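Local coordinates for spore germination protein B3 (Bacillus subtilis subsp. subtilis, PDB 3N54) that takes part in the spore's germination response to a mixture of L-asparagine, glucose, fructose and potassium ions, as one component of a germinant receptor, at residues 245-250 with 304-309; 80-85 with 106-111; 204-209 with 338-343; 2-7 with 45-50. One frame throughout, in Å; residues are numbered along the deposited sequence.

Interaction 1: residues 245-250 with 304-309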
loop_
_atom_site.group_PDB
_atom_site.type_symbol
_atom_site.label_atom_id
_atom_site.label_comp_id
_atom_site.label_asym_id
_atom_site.label_seq_id
_atom_site.Cartn_x
_atom_site.Cartn_y
_atom_site.Cartn_z
ATOM N N PRO A 245 -26.634 2.127 0.197
ATOM C CA PRO A 245 -26.301 1.898 1.602
ATOM C C PRO A 245 -25.965 3.181 2.363
ATOM O O PRO A 245 -25.511 4.156 1.765
ATOM C CB PRO A 245 -25.058 0.995 1.535
ATOM C CG PRO A 245 -24.663 0.909 0.080
ATOM C CD PRO A 245 -25.472 1.909 -0.676
ATOM N N VAL A 246 -26.204 3.168 3.672
ATOM C CA VAL A 246 -25.827 4.266 4.554
ATOM C C VAL A 246 -25.030 3.679 5.716
ATOM O O VAL A 246 -25.576 2.943 6.538
ATOM C CB VAL A 246 -27.049 5.028 5.099
ATOM C CG1 VAL A 246 -26.610 6.088 6.102
ATOM C CG2 VAL A 246 -27.838 5.663 3.961
ATOM N N PHE A 247 -23.740 3.998 5.772
ATOM C CA PHE A 247 -22.861 3.491 6.822
ATOM C C PHE A 247 -22.906 4.362 8.067
ATOM O O PHE A 247 -22.536 5.530 8.019
ATOM C CB PHE A 247 -21.409 3.411 6.332
ATOM C CG PHE A 247 -21.111 2.201 5.491
ATOM C CD1 PHE A 247 -20.752 1.003 6.085
ATOM C CD2 PHE A 247 -21.168 2.266 4.110
ATOM C CE1 PHE A 247 -20.469 -0.119 5.315
ATOM C CE2 PHE A 247 -20.885 1.149 3.332
ATOM C CZ PHE A 247 -20.537 -0.044 3.936
ATOM N N HIS A 248 -23.369 3.791 9.174
ATOM C CA HIS A 248 -23.318 4.460 10.468
ATOM C C HIS A 248 -22.040 4.008 11.151
ATOM O O HIS A 248 -21.929 2.858 11.580
ATOM C CB HIS A 248 -24.527 4.116 11.338
ATOM C CG HIS A 248 -25.788 4.801 10.922
ATOM N ND1 HIS A 248 -26.559 4.366 9.865
ATOM C CD2 HIS A 248 -26.423 5.882 11.432
ATOM C CE1 HIS A 248 -27.612 5.154 9.740
ATOM N NE2 HIS A 248 -27.553 6.082 10.678
ATOM N N ILE A 249 -21.073 4.912 11.237
ATOM C CA ILE A 249 -19.786 4.610 11.835
ATOM C C ILE A 249 -19.661 5.303 13.181
ATOM O O ILE A 249 -19.848 6.517 13.287
ATOM C CB ILE A 249 -18.632 5.054 10.924
ATOM C CG1 ILE A 249 -18.715 4.318 9.583
ATOM C CG2 ILE A 249 -17.291 4.812 11.607
ATOM C CD1 ILE A 249 -17.526 4.549 8.668
ATOM N N SER A 250 -19.346 4.518 14.202
ATOM C CA SER A 250 -19.165 5.015 15.550
ATOM C C SER A 250 -17.698 4.877 15.909
ATOM O O SER A 250 -17.118 3.814 15.720
ATOM C CB SER A 250 -20.027 4.217 16.528
ATOM O OG SER A 250 -19.922 4.733 17.841
ATOM N N VAL A 304 -10.641 -0.208 1.814
ATOM C CA VAL A 304 -10.627 -0.452 3.257
ATOM C C VAL A 304 -11.674 -1.480 3.693
ATOM O O VAL A 304 -12.077 -1.519 4.856
ATOM C CB VAL A 304 -10.797 0.872 4.042
ATOM C CG1 VAL A 304 -9.539 1.711 3.910
ATOM C CG2 VAL A 304 -12.017 1.633 3.559
ATOM N N PHE A 305 -12.092 -2.316 2.746
ATOM C CA PHE A 305 -12.970 -3.453 3.015
ATOM C C PHE A 305 -14.321 -3.081 3.651
ATOM O O PHE A 305 -14.877 -3.859 4.433
ATOM C CB PHE A 305 -12.204 -4.476 3.866
ATOM C CG PHE A 305 -10.860 -4.841 3.289
ATOM C CD1 PHE A 305 -9.715 -4.152 3.662
ATOM C CD2 PHE A 305 -10.750 -5.845 2.340
ATOM C CE1 PHE A 305 -8.486 -4.466 3.112
ATOM C CE2 PHE A 305 -9.525 -6.167 1.787
ATOM C CZ PHE A 305 -8.393 -5.477 2.172
ATOM N N LEU A 306 -14.851 -1.906 3.311
ATOM C CA LEU A 306 -16.197 -1.523 3.761
ATOM C C LEU A 306 -17.212 -2.533 3.234
ATOM O O LEU A 306 -18.212 -2.816 3.890
ATOM C CB LEU A 306 -16.597 -0.109 3.310
ATOM C CG LEU A 306 -16.239 1.125 4.151
ATOM C CD1 LEU A 306 -16.654 0.961 5.614
ATOM C CD2 LEU A 306 -14.778 1.431 4.067
ATOM N N SER A 307 -16.948 -3.058 2.039
ATOM C CA SER A 307 -17.773 -4.100 1.426
ATOM C C SER A 307 -18.074 -5.263 2.371
ATOM O O SER A 307 -19.182 -5.794 2.378
ATOM C CB SER A 307 -17.072 -4.654 0.187
ATOM O OG SER A 307 -15.765 -5.089 0.508
ATOM N N ASP A 308 -17.081 -5.660 3.160
ATOM C CA ASP A 308 -17.236 -6.796 4.071
ATOM C C ASP A 308 -18.323 -6.585 5.123
ATOM O O ASP A 308 -18.964 -7.544 5.549
ATOM C CB ASP A 308 -15.904 -7.123 4.757
ATOM C CG ASP A 308 -14.898 -7.752 3.808
ATOM O OD1 ASP A 308 -15.315 -8.298 2.761
ATOM O OD2 ASP A 308 -13.688 -7.714 4.119
ATOM N N HIS A 309 -18.538 -5.340 5.531
ATOM C CA HIS A 309 -19.546 -5.045 6.549
ATOM C C HIS A 309 -20.973 -5.219 6.029
ATOM O O HIS A 309 -21.847 -5.650 6.781
ATOM C CB HIS A 309 -19.328 -3.648 7.132
ATOM C CG HIS A 309 -18.063 -3.535 7.920
ATOM N ND1 HIS A 309 -17.983 -3.880 9.252
ATOM C CD2 HIS A 309 -16.815 -3.155 7.554
ATOM C CE1 HIS A 309 -16.745 -3.698 9.678
ATOM N NE2 HIS A 309 -16.017 -3.258 8.667
#
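The phenyl ring of F247 reaches from strand 245-258 to the first turn of helix 306-313, where it meets L306 and H309. The two backbones stay well apart, with 8.9 Å between the CA atoms of F247 and L306. Side chains bridge the gap. The tight part is the meeting of F247 with L306. One methyl, L306 CD1, sits over a face of the F247 ring as a CH-pi contact. L306 CD1 lies 4.3 Å from the centroid of the F247 ring, 22° off the ring normal, displaced toward the rim on the CD1-CE1 side. The far end of the ring goes on to the backbone, with F247 CZ 3.6 Å from L306 O. That carbonyl is already used within the helix, since it accepts the amide hydrogen of H309. F247 has CG beside its own backbone N (chi1 -80°), which swings the ring out from the strand toward the helix. F334, I236, P238 and W325 also pack on this ring, while L306 also touches M208 of helix 198-208. The looser side is at H309, which is partly exposed. There H309 CB comes near the plane of the F247 ring, at its edge, 4.1 Å from F247 CE1. I249 follows on the strand but stops short of contact. Its side chain packs on V207 instead. The polar helix start is held separately by D302, which bonds the backbone N of V304 and S307. This is alpha/beta layer packing in the GerAC-like C-terminal region: a helix start resting on an aromatic side chain that rises from a mixed sheet.

Interaction 2: residues 80-85 with 106-111. With SO4 (sulfate ion), chain H.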
loop_
_atom_site.group_PDB
_atom_site.type_symbol
_atom_site.label_atom_id
_atom_site.label_comp_id
_atom_site.label_asym_id
_atom_site.label_seq_id
_atom_site.Cartn_x
_atom_site.Cartn_y
_atom_site.Cartn_z
ATOM N N LYS A 80 5.816 4.224 -11.147
ATOM C CA LYS A 80 5.479 4.032 -12.552
ATOM C C LYS A 80 5.096 2.570 -12.835
ATOM O O LYS A 80 4.162 2.300 -13.590
ATOM C CB LYS A 80 6.632 4.488 -13.448
ATOM C CG LYS A 80 6.330 4.332 -14.923
ATOM C CD LYS A 80 7.398 4.952 -15.788
ATOM C CE LYS A 80 7.114 4.669 -17.254
ATOM N NZ LYS A 80 7.901 5.550 -18.151
ATOM N N LEU A 81 5.798 1.634 -12.210
ATOM C CA LEU A 81 5.478 0.220 -12.378
ATOM C C LEU A 81 4.081 -0.106 -11.850
ATOM O O LEU A 81 3.290 -0.742 -12.548
ATOM C CB LEU A 81 6.534 -0.658 -11.709
ATOM C CG LEU A 81 6.258 -2.168 -11.784
ATOM C CD1 LEU A 81 7.528 -2.950 -12.044
ATOM C CD2 LEU A 81 5.558 -2.649 -10.518
ATOM N N MET A 82 3.776 0.337 -10.633
ATOM C CA MET A 82 2.470 0.072 -10.027
ATOM C C MET A 82 1.320 0.724 -10.801
ATOM O O MET A 82 0.212 0.182 -10.842
ATOM C CB MET A 82 2.432 0.564 -8.574
ATOM C CG MET A 82 3.332 -0.189 -7.625
ATOM S SD MET A 82 3.088 0.319 -5.912
ATOM C CE MET A 82 3.700 2.003 -5.981
ATOM N N ARG A 83 1.571 1.899 -11.377
ATOM C CA ARG A 83 0.542 2.609 -12.135
ATOM C C ARG A 83 0.263 1.944 -13.483
ATOM O O ARG A 83 -0.864 1.988 -13.964
ATOM C CB ARG A 83 0.913 4.091 -12.355
ATOM C CG ARG A 83 0.761 4.974 -11.119
ATOM C CD ARG A 83 1.020 6.442 -11.449
ATOM N NE ARG A 83 1.009 7.316 -10.275
ATOM C CZ ARG A 83 -0.079 7.852 -9.724
ATOM N NH1 ARG A 83 0.048 8.635 -8.663
ATOM N NH2 ARG A 83 -1.288 7.616 -10.215
ATOM N N ASN A 84 1.275 1.324 -14.081
ATOM C CA ASN A 84 1.130 0.737 -15.420
ATOM C C ASN A 84 0.935 -0.781 -15.483
ATOM O O ASN A 84 0.525 -1.294 -16.520
ATOM C CB ASN A 84 2.340 1.109 -16.273
ATOM C CG ASN A 84 2.473 2.597 -16.468
ATOM O OD1 ASN A 84 3.576 3.134 -16.449
ATOM N ND2 ASN A 84 1.349 3.281 -16.646
ATOM N N GLN A 85 1.201 -1.495 -14.392
ATOM C CA GLN A 85 1.163 -2.966 -14.426
ATOM C C GLN A 85 0.447 -3.599 -13.252
ATOM O O GLN A 85 0.553 -3.123 -12.118
ATOM C CB GLN A 85 2.583 -3.517 -14.445
ATOM C CG GLN A 85 3.480 -2.950 -15.526
ATOM C CD GLN A 85 2.951 -3.200 -16.930
ATOM O OE1 GLN A 85 2.166 -4.127 -17.166
ATOM N NE2 GLN A 85 3.384 -2.371 -17.872
ATOM N N LEU A 106 5.573 -6.143 1.511
ATOM C CA LEU A 106 5.358 -5.503 0.227
ATOM C C LEU A 106 5.070 -4.026 0.475
ATOM O O LEU A 106 4.213 -3.696 1.299
ATOM C CB LEU A 106 4.193 -6.153 -0.502
ATOM C CG LEU A 106 3.901 -5.589 -1.893
ATOM C CD1 LEU A 106 5.064 -5.884 -2.829
ATOM C CD2 LEU A 106 2.579 -6.141 -2.447
ATOM N N MET A 107 5.782 -3.145 -0.229
ATOM C CA MET A 107 5.617 -1.709 -0.053
ATOM C C MET A 107 5.703 -0.933 -1.350
ATOM O O MET A 107 6.216 -1.426 -2.354
ATOM C CB MET A 107 6.664 -1.171 0.900
ATOM C CG MET A 107 6.590 -1.827 2.232
ATOM S SD MET A 107 7.123 -0.738 3.505
ATOM C CE MET A 107 6.627 -1.687 4.944
ATOM N N ALA A 108 5.192 0.295 -1.290
ATOM C CA ALA A 108 5.104 1.170 -2.439
ATOM C C ALA A 108 6.036 2.355 -2.269
ATOM O O ALA A 108 6.213 2.869 -1.165
ATOM C CB ALA A 108 3.671 1.654 -2.622
ATOM N N ALA A 109 6.651 2.770 -3.368
ATOM C CA ALA A 109 7.487 3.953 -3.359
ATOM C C ALA A 109 6.812 5.037 -4.175
ATOM O O ALA A 109 6.236 4.769 -5.223
ATOM C CB ALA A 109 8.859 3.647 -3.946
ATOM N N ARG A 110 6.863 6.259 -3.676
ATOM C CA ARG A 110 6.520 7.401 -4.485
ATOM C C ARG A 110 7.763 7.589 -5.333
ATOM O O ARG A 110 8.875 7.603 -4.805
ATOM C CB ARG A 110 6.238 8.627 -3.625
ATOM C CG ARG A 110 4.993 8.483 -2.785
ATOM C CD ARG A 110 4.912 9.563 -1.731
ATOM N NE ARG A 110 3.708 9.450 -0.915
ATOM C CZ ARG A 110 2.543 10.044 -1.178
ATOM N NH1 ARG A 110 2.389 10.816 -2.250
ATOM N NH2 ARG A 110 1.518 9.870 -0.348
ATOM N N GLY A 111 7.594 7.697 -6.641
ATOM C CA GLY A 111 8.740 7.786 -7.530
ATOM C C GLY A 111 9.442 6.437 -7.644
ATOM O O GLY A 111 8.831 5.387 -7.466
HETATM S S SO4 H . -2.924 10.804 -8.683
HETATM O O1 SO4 H . -2.269 11.585 -9.737
HETATM O O2 SO4 H . -2.059 10.704 -7.496
HETATM O O3 SO4 H . -4.161 11.453 -8.250
HETATM O O4 SO4 H . -3.275 9.479 -9.190
#
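The backbones of helix 79-84 and strand 105-109 pass with the CA atoms of M82 and A108 8.1 Å apart. The helix belongs to a beta-alpha-beta crossover. Strands 74-77 and 105-109 lie parallel and adjacent in a mixed sheet, and helices 79-84 and 87-94 occur between them in the chain. M82 carries the contact. Its chain runs out extended through chi2, then turns at chi3 (-67°), which brings the terminal methyl against A108 of the strand. M82 SD is 3.6 Å from A108 CB. The residues that touch are all buried, and L77, V87 and L192 also pack on M82. R83, next in the helix, does not touch 106-111. Its guanidinium donates two hydrogen bonds to a sulfate, which probably came from the crystallisation liquor. R83 NH2 reaches sulfate O4 at 2.9 Å, and R83 NH1 reaches O2 at 3.2 Å. Its NE forms a salt bridge with E79, which probably steadies the flat group. A leucine here would probably leave the sulfate without these two donors and E79 without its charged mate. The tightest point is hydrophobic: M82 CE lies 3.4 Å from A108 CB, closer than usual for two carbons.

Interaction 3: residues 204-209 with 338-343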
loop_
_atom_site.group_PDB
_atom_site.type_symbol
_atom_site.label_atom_id
_atom_site.label_comp_id
_atom_site.label_asym_id
_atom_site.label_seq_id
_atom_site.Cartn_x
_atom_site.Cartn_y
_atom_site.Cartn_z
ATOM N N LEU A 204 -8.069 7.895 7.950
ATOM C CA LEU A 204 -8.833 6.761 7.439
ATOM C C LEU A 204 -8.697 5.569 8.372
ATOM O O LEU A 204 -9.686 4.930 8.727
ATOM C CB LEU A 204 -8.360 6.402 6.029
ATOM C CG LEU A 204 -9.249 5.474 5.210
ATOM C CD1 LEU A 204 -10.684 5.994 5.149
ATOM C CD2 LEU A 204 -8.654 5.310 3.812
ATOM N N SER A 205 -7.469 5.295 8.793
ATOM C CA SER A 205 -7.197 4.194 9.716
ATOM C C SER A 205 -7.867 4.383 11.079
ATOM O O SER A 205 -8.268 3.406 11.716
ATOM C CB SER A 205 -5.691 4.041 9.916
ATOM O OG SER A 205 -5.415 2.971 10.808
ATOM N N TRP A 206 -7.969 5.640 11.517
ATOM C CA TRP A 206 -8.570 5.999 12.803
ATOM C C TRP A 206 -10.058 5.693 12.799
ATOM O O TRP A 206 -10.579 5.057 13.718
ATOM C CB TRP A 206 -8.362 7.497 13.071
ATOM C CG TRP A 206 -8.551 7.971 14.489
ATOM C CD1 TRP A 206 -9.499 7.570 15.388
ATOM C CD2 TRP A 206 -7.797 9.002 15.141
ATOM N NE1 TRP A 206 -9.359 8.267 16.567
ATOM C CE2 TRP A 206 -8.321 9.148 16.440
ATOM C CE3 TRP A 206 -6.716 9.802 14.754
ATOM C CZ2 TRP A 206 -7.804 10.064 17.356
ATOM C CZ3 TRP A 206 -6.203 10.715 15.665
ATOM C CH2 TRP A 206 -6.749 10.840 16.951
ATOM N N VAL A 207 -10.738 6.164 11.761
ATOM C CA VAL A 207 -12.181 5.998 11.632
ATOM C C VAL A 207 -12.558 4.530 11.395
ATOM O O VAL A 207 -13.571 4.064 11.912
ATOM C CB VAL A 207 -12.742 6.896 10.506
ATOM C CG1 VAL A 207 -14.236 6.671 10.316
ATOM C CG2 VAL A 207 -12.469 8.369 10.822
ATOM N N MET A 208 -11.733 3.806 10.640
ATOM C CA MET A 208 -11.988 2.391 10.358
ATOM C C MET A 208 -11.617 1.470 11.522
ATOM O O MET A 208 -11.962 0.293 11.505
ATOM C CB MET A 208 -11.243 1.954 9.094
ATOM C CG MET A 208 -11.703 2.671 7.832
ATOM S SD MET A 208 -13.454 2.460 7.471
ATOM C CE MET A 208 -13.513 0.687 7.216
ATOM N N GLY A 209 -10.911 1.993 12.524
ATOM C CA GLY A 209 -10.579 1.206 13.718
ATOM C C GLY A 209 -9.323 0.359 13.623
ATOM O O GLY A 209 -9.036 -0.423 14.524
ATOM N N ILE A 338 -18.552 10.372 16.550
ATOM C CA ILE A 338 -17.205 10.341 17.093
ATOM C C ILE A 338 -17.207 10.842 18.529
ATOM O O ILE A 338 -17.711 11.926 18.811
ATOM C CB ILE A 338 -16.252 11.181 16.223
ATOM C CG1 ILE A 338 -16.354 10.733 14.760
ATOM C CG2 ILE A 338 -14.833 11.058 16.724
ATOM C CD1 ILE A 338 -15.415 11.448 13.823
ATOM N N SER A 339 -16.642 10.044 19.430
ATOM C CA SER A 339 -16.594 10.376 20.844
ATOM C C SER A 339 -15.183 10.196 21.389
ATOM O O SER A 339 -14.657 9.085 21.426
ATOM C CB SER A 339 -17.578 9.500 21.623
ATOM O OG SER A 339 -17.563 9.821 23.005
ATOM N N PHE A 340 -14.577 11.301 21.802
ATOM C CA PHE A 340 -13.225 11.298 22.344
ATOM C C PHE A 340 -13.307 11.452 23.854
ATOM O O PHE A 340 -14.259 12.035 24.372
ATOM C CB PHE A 340 -12.404 12.445 21.743
ATOM C CG PHE A 340 -11.804 12.146 20.386
ATOM C CD1 PHE A 340 -12.486 11.391 19.433
ATOM C CD2 PHE A 340 -10.567 12.675 20.046
ATOM C CE1 PHE A 340 -11.922 11.142 18.191
ATOM C CE2 PHE A 340 -10.005 12.433 18.803
ATOM C CZ PHE A 340 -10.684 11.667 17.875
ATOM N N LYS A 341 -12.307 10.927 24.557
ATOM C CA LYS A 341 -12.249 11.015 26.012
ATOM C C LYS A 341 -10.820 11.241 26.486
ATOM O O LYS A 341 -9.955 10.388 26.278
ATOM C CB LYS A 341 -12.815 9.739 26.646
ATOM C CG LYS A 341 -14.337 9.592 26.523
ATOM C CD LYS A 341 -14.818 8.180 26.865
ATOM C CE LYS A 341 -14.520 7.189 25.731
ATOM N NZ LYS A 341 -14.985 5.805 26.045
ATOM N N ILE A 342 -10.569 12.392 27.104
ATOM C CA ILE A 342 -9.255 12.673 27.677
ATOM C C ILE A 342 -9.176 11.970 29.033
ATOM O O ILE A 342 -10.155 11.942 29.779
ATOM C CB ILE A 342 -8.971 14.190 27.849
ATOM C CG1 ILE A 342 -8.805 14.889 26.498
ATOM C CG2 ILE A 342 -7.693 14.420 28.635
ATOM C CD1 ILE A 342 -10.086 15.168 25.777
ATOM N N ILE A 343 -8.017 11.392 29.335
ATOM C CA ILE A 343 -7.793 10.695 30.602
ATOM C C ILE A 343 -6.506 11.210 31.261
ATOM O O ILE A 343 -5.836 10.484 32.000
ATOM C CB ILE A 343 -7.752 9.155 30.388
ATOM C CG1 ILE A 343 -6.578 8.741 29.489
ATOM C CG2 ILE A 343 -9.063 8.675 29.779
ATOM C CD1 ILE A 343 -6.530 7.252 29.187
#
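W206 and F340 come at each other from opposite directions, one from helix 198-208 and one from strand 333-342. Their rings are nearly parallel, with planes at 14°. They are slid apart, however, so little of one lies over the other. The centroids of the F340 ring and the six-membered ring of W206 are 5.4 Å apart. Contact is made by the CZ end of the phenyl and the CZ2-CE2 part of the indole. F340 CZ is 3.3 Å from W206 CZ2, and F340 CE2 is 3.5 Å from the same atom. F340 CZ also lies 3.7 Å from W206 CE2. The indole leaves the helix with CG turned away from the backbone N (chi1 -163°), which carries its six-membered ring across to the strand. The phenyl leaves the strand with CG beside its own N (chi1 -82°) and extends to meet it.

This is a helix packed on a mixed sheet within the GerAC-like C-terminal region. Strand 333-342 is one of the two outermost strands of that sheet within the chain. The helix ends here in a Schellman motif, with G209 at positive phi just after M208. Both rings are buried. F227 packs against both of them, and helix 271-299 adds L284 against W206 and F280 against F340. The one polar atom of the indole does not bond to the phenylalanine. W206 NE1 is hydrogen-bonded to T253 OG1 on the neighbouring strand 245-258. That bond probably sets how the indole is turned.

Interaction 4: residues 2-7 with 45-50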
loop_
_atom_site.group_PDB
_atom_site.type_symbol
_atom_site.label_atom_id
_atom_site.label_comp_id
_atom_site.label_asym_id
_atom_site.label_seq_id
_atom_site.Cartn_x
_atom_site.Cartn_y
_atom_site.Cartn_z
ATOM N N ILE A 2 3.164 -6.941 -31.537
ATOM C CA ILE A 2 3.746 -8.231 -31.919
ATOM C C ILE A 2 5.275 -8.210 -31.909
ATOM O O ILE A 2 5.887 -7.356 -32.552
ATOM C CB ILE A 2 3.278 -8.640 -33.336
ATOM C CG1 ILE A 2 1.751 -8.596 -33.436
ATOM C CG2 ILE A 2 3.797 -10.023 -33.698
ATOM C CD1 ILE A 2 1.224 -8.830 -34.833
ATOM N N GLU A 3 5.877 -9.163 -31.192
ATOM C CA GLU A 3 7.337 -9.295 -31.098
ATOM C C GLU A 3 7.832 -10.499 -31.905
ATOM O O GLU A 3 7.127 -11.491 -32.040
ATOM C CB GLU A 3 7.787 -9.439 -29.635
ATOM C CG GLU A 3 7.556 -8.196 -28.760
ATOM C CD GLU A 3 6.096 -7.981 -28.381
ATOM O OE1 GLU A 3 5.397 -8.980 -28.102
ATOM O OE2 GLU A 3 5.648 -6.811 -28.346
ATOM N N GLN A 4 9.054 -10.412 -32.423
ATOM C CA GLN A 4 9.635 -11.476 -33.248
ATOM C C GLN A 4 9.819 -12.772 -32.447
ATOM O O GLN A 4 10.160 -12.733 -31.268
ATOM C CB GLN A 4 10.963 -11.001 -33.846
ATOM C CG GLN A 4 11.623 -11.982 -34.797
ATOM C CD GLN A 4 12.878 -11.419 -35.448
ATOM O OE1 GLN A 4 13.265 -10.277 -35.202
ATOM N NE2 GLN A 4 13.521 -12.228 -36.282
ATOM N N LEU A 5 9.604 -13.913 -33.102
ATOM C CA LEU A 5 9.620 -15.220 -32.433
ATOM C C LEU A 5 11.019 -15.784 -32.161
ATOM O O LEU A 5 11.926 -15.663 -32.981
ATOM C CB LEU A 5 8.834 -16.247 -33.255
ATOM C CG LEU A 5 7.330 -16.004 -33.405
ATOM C CD1 LEU A 5 6.741 -16.952 -34.435
ATOM C CD2 LEU A 5 6.626 -16.148 -32.063
ATOM N N SER A 6 11.156 -16.408 -30.993
ATOM C CA SER A 6 12.372 -17.086 -30.568
ATOM C C SER A 6 11.957 -18.220 -29.639
ATOM O O SER A 6 11.196 -17.991 -28.699
ATOM C CB SER A 6 13.303 -16.122 -29.841
ATOM O OG SER A 6 14.330 -16.810 -29.149
ATOM N N PHE A 7 12.460 -19.429 -29.899
ATOM C CA PHE A 7 12.084 -20.621 -29.131
ATOM C C PHE A 7 13.200 -21.205 -28.274
ATOM O O PHE A 7 12.953 -22.144 -27.515
ATOM C CB PHE A 7 11.586 -21.712 -30.081
ATOM C CG PHE A 7 10.499 -21.254 -31.002
ATOM C CD1 PHE A 7 10.784 -20.913 -32.318
ATOM C CD2 PHE A 7 9.193 -21.137 -30.548
ATOM C CE1 PHE A 7 9.778 -20.476 -33.181
ATOM C CE2 PHE A 7 8.180 -20.701 -31.402
ATOM C CZ PHE A 7 8.478 -20.368 -32.721
ATOM N N ASN A 45 23.283 -15.840 -33.803
ATOM C CA ASN A 45 22.215 -14.962 -34.255
ATOM C C ASN A 45 21.039 -14.982 -33.290
ATOM O O ASN A 45 20.589 -16.042 -32.863
ATOM C CB ASN A 45 21.766 -15.347 -35.658
ATOM C CG ASN A 45 22.866 -15.177 -36.678
ATOM O OD1 ASN A 45 23.348 -16.151 -37.252
ATOM N ND2 ASN A 45 23.293 -13.938 -36.886
ATOM N N VAL A 46 20.558 -13.793 -32.947
ATOM C CA VAL A 46 19.461 -13.647 -32.016
ATOM C C VAL A 46 18.361 -12.825 -32.653
ATOM O O VAL A 46 18.600 -12.089 -33.607
ATOM C CB VAL A 46 19.919 -12.951 -30.713
ATOM C CG1 VAL A 46 21.049 -13.730 -30.063
ATOM C CG2 VAL A 46 20.346 -11.516 -30.982
ATOM N N THR A 47 17.148 -12.978 -32.140
ATOM C CA THR A 47 16.044 -12.128 -32.550
ATOM C C THR A 47 16.183 -10.844 -31.756
ATOM O O THR A 47 15.958 -9.755 -32.265
ATOM C CB THR A 47 14.687 -12.783 -32.280
ATOM O OG1 THR A 47 14.584 -13.106 -30.889
ATOM C CG2 THR A 47 14.542 -14.053 -33.104
ATOM N N SER A 48 16.567 -10.995 -30.493
ATOM C CA SER A 48 16.836 -9.878 -29.615
ATOM C C SER A 48 17.687 -10.368 -28.454
ATOM O O SER A 48 17.798 -11.574 -28.220
ATOM C CB SER A 48 15.534 -9.307 -29.069
ATOM O OG SER A 48 14.936 -10.214 -28.152
ATOM N N HIS A 49 18.287 -9.430 -27.729
ATOM C CA HIS A 49 18.972 -9.767 -26.489
ATOM C C HIS A 49 17.894 -9.882 -25.435
ATOM O O HIS A 49 16.868 -9.227 -25.532
ATOM C CB HIS A 49 19.999 -8.706 -26.100
ATOM C CG HIS A 49 21.041 -8.478 -27.149
ATOM N ND1 HIS A 49 21.135 -7.303 -27.862
ATOM C CD2 HIS A 49 22.000 -9.296 -27.642
ATOM C CE1 HIS A 49 22.124 -7.399 -28.733
ATOM N NE2 HIS A 49 22.666 -8.598 -28.620
ATOM N N GLY A 50 18.111 -10.749 -24.457
ATOM C CA GLY A 50 17.179 -10.920 -23.354
ATOM C C GLY A 50 17.606 -10.029 -22.213
ATOM O O GLY A 50 18.225 -8.990 -22.428
#
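Q4 is the first residue of 2-7 to meet T47, and its side chain crosses that of the threonine at a slant. Its CG points away from the backbone N (chi1 -176°) and the chain beyond is extended, which lays CG, CD and NE2 across the T47 side chain. Q4 CD is 3.9 Å from T47 CB, and Q4 NE2 is 3.8 Å from T47 CG2. L5 turns its side chain the other way and offers its carbonyl. L5 O lies 3.1 Å from T47 CG2, a close approach of oxygen to methyl. S6 comes next, with S6 CB 3.4 Å from T47 OG1. Its hydroxyl is hydrogen-bonded to L28 O. T47 OG1 has a weak bond to N27 O, and the T47 backbone pairs with N27. The loop of 2-7 thus passes over a corner of the chain at T47 and S48, just before strand 8-15 of a three-stranded antiparallel sheet. Its central strand, 21-28, gives partners to both sides. A glycine in place of T47 would probably open a gap beside L5 O, take away the surface Q4 and S6 rest on, and lose the weak bond to N27 O. Between the two segments the contact is van der Waals packing at the surface. The directional bonds run to the 27-28 backbone, which implies that the two segments are tied largely through that third piece of chain.

Interactions 1 and 3 are buried and belong to one body. Strands 245-258 and 333-342 are neighbours in the same sheet, and the two contacts touch, for instance where V304 meets L204. Both rest on aromatic side chains: a methyl over a ring in interaction 1, two near-parallel rings slid apart in interaction 3. Interaction 2 is also buried, but both its segments are in the N-terminal range, and its strand belongs to a different, five-stranded sheet. There a methionine meets an alanine. Interaction 4 is a surface contact in that same range, about 28 Å from interaction 2 between centres. Its mostly polar side chains contrast with the hydrophobic cores elsewhere. It lies about 58 Å from interaction 3, centre to centre.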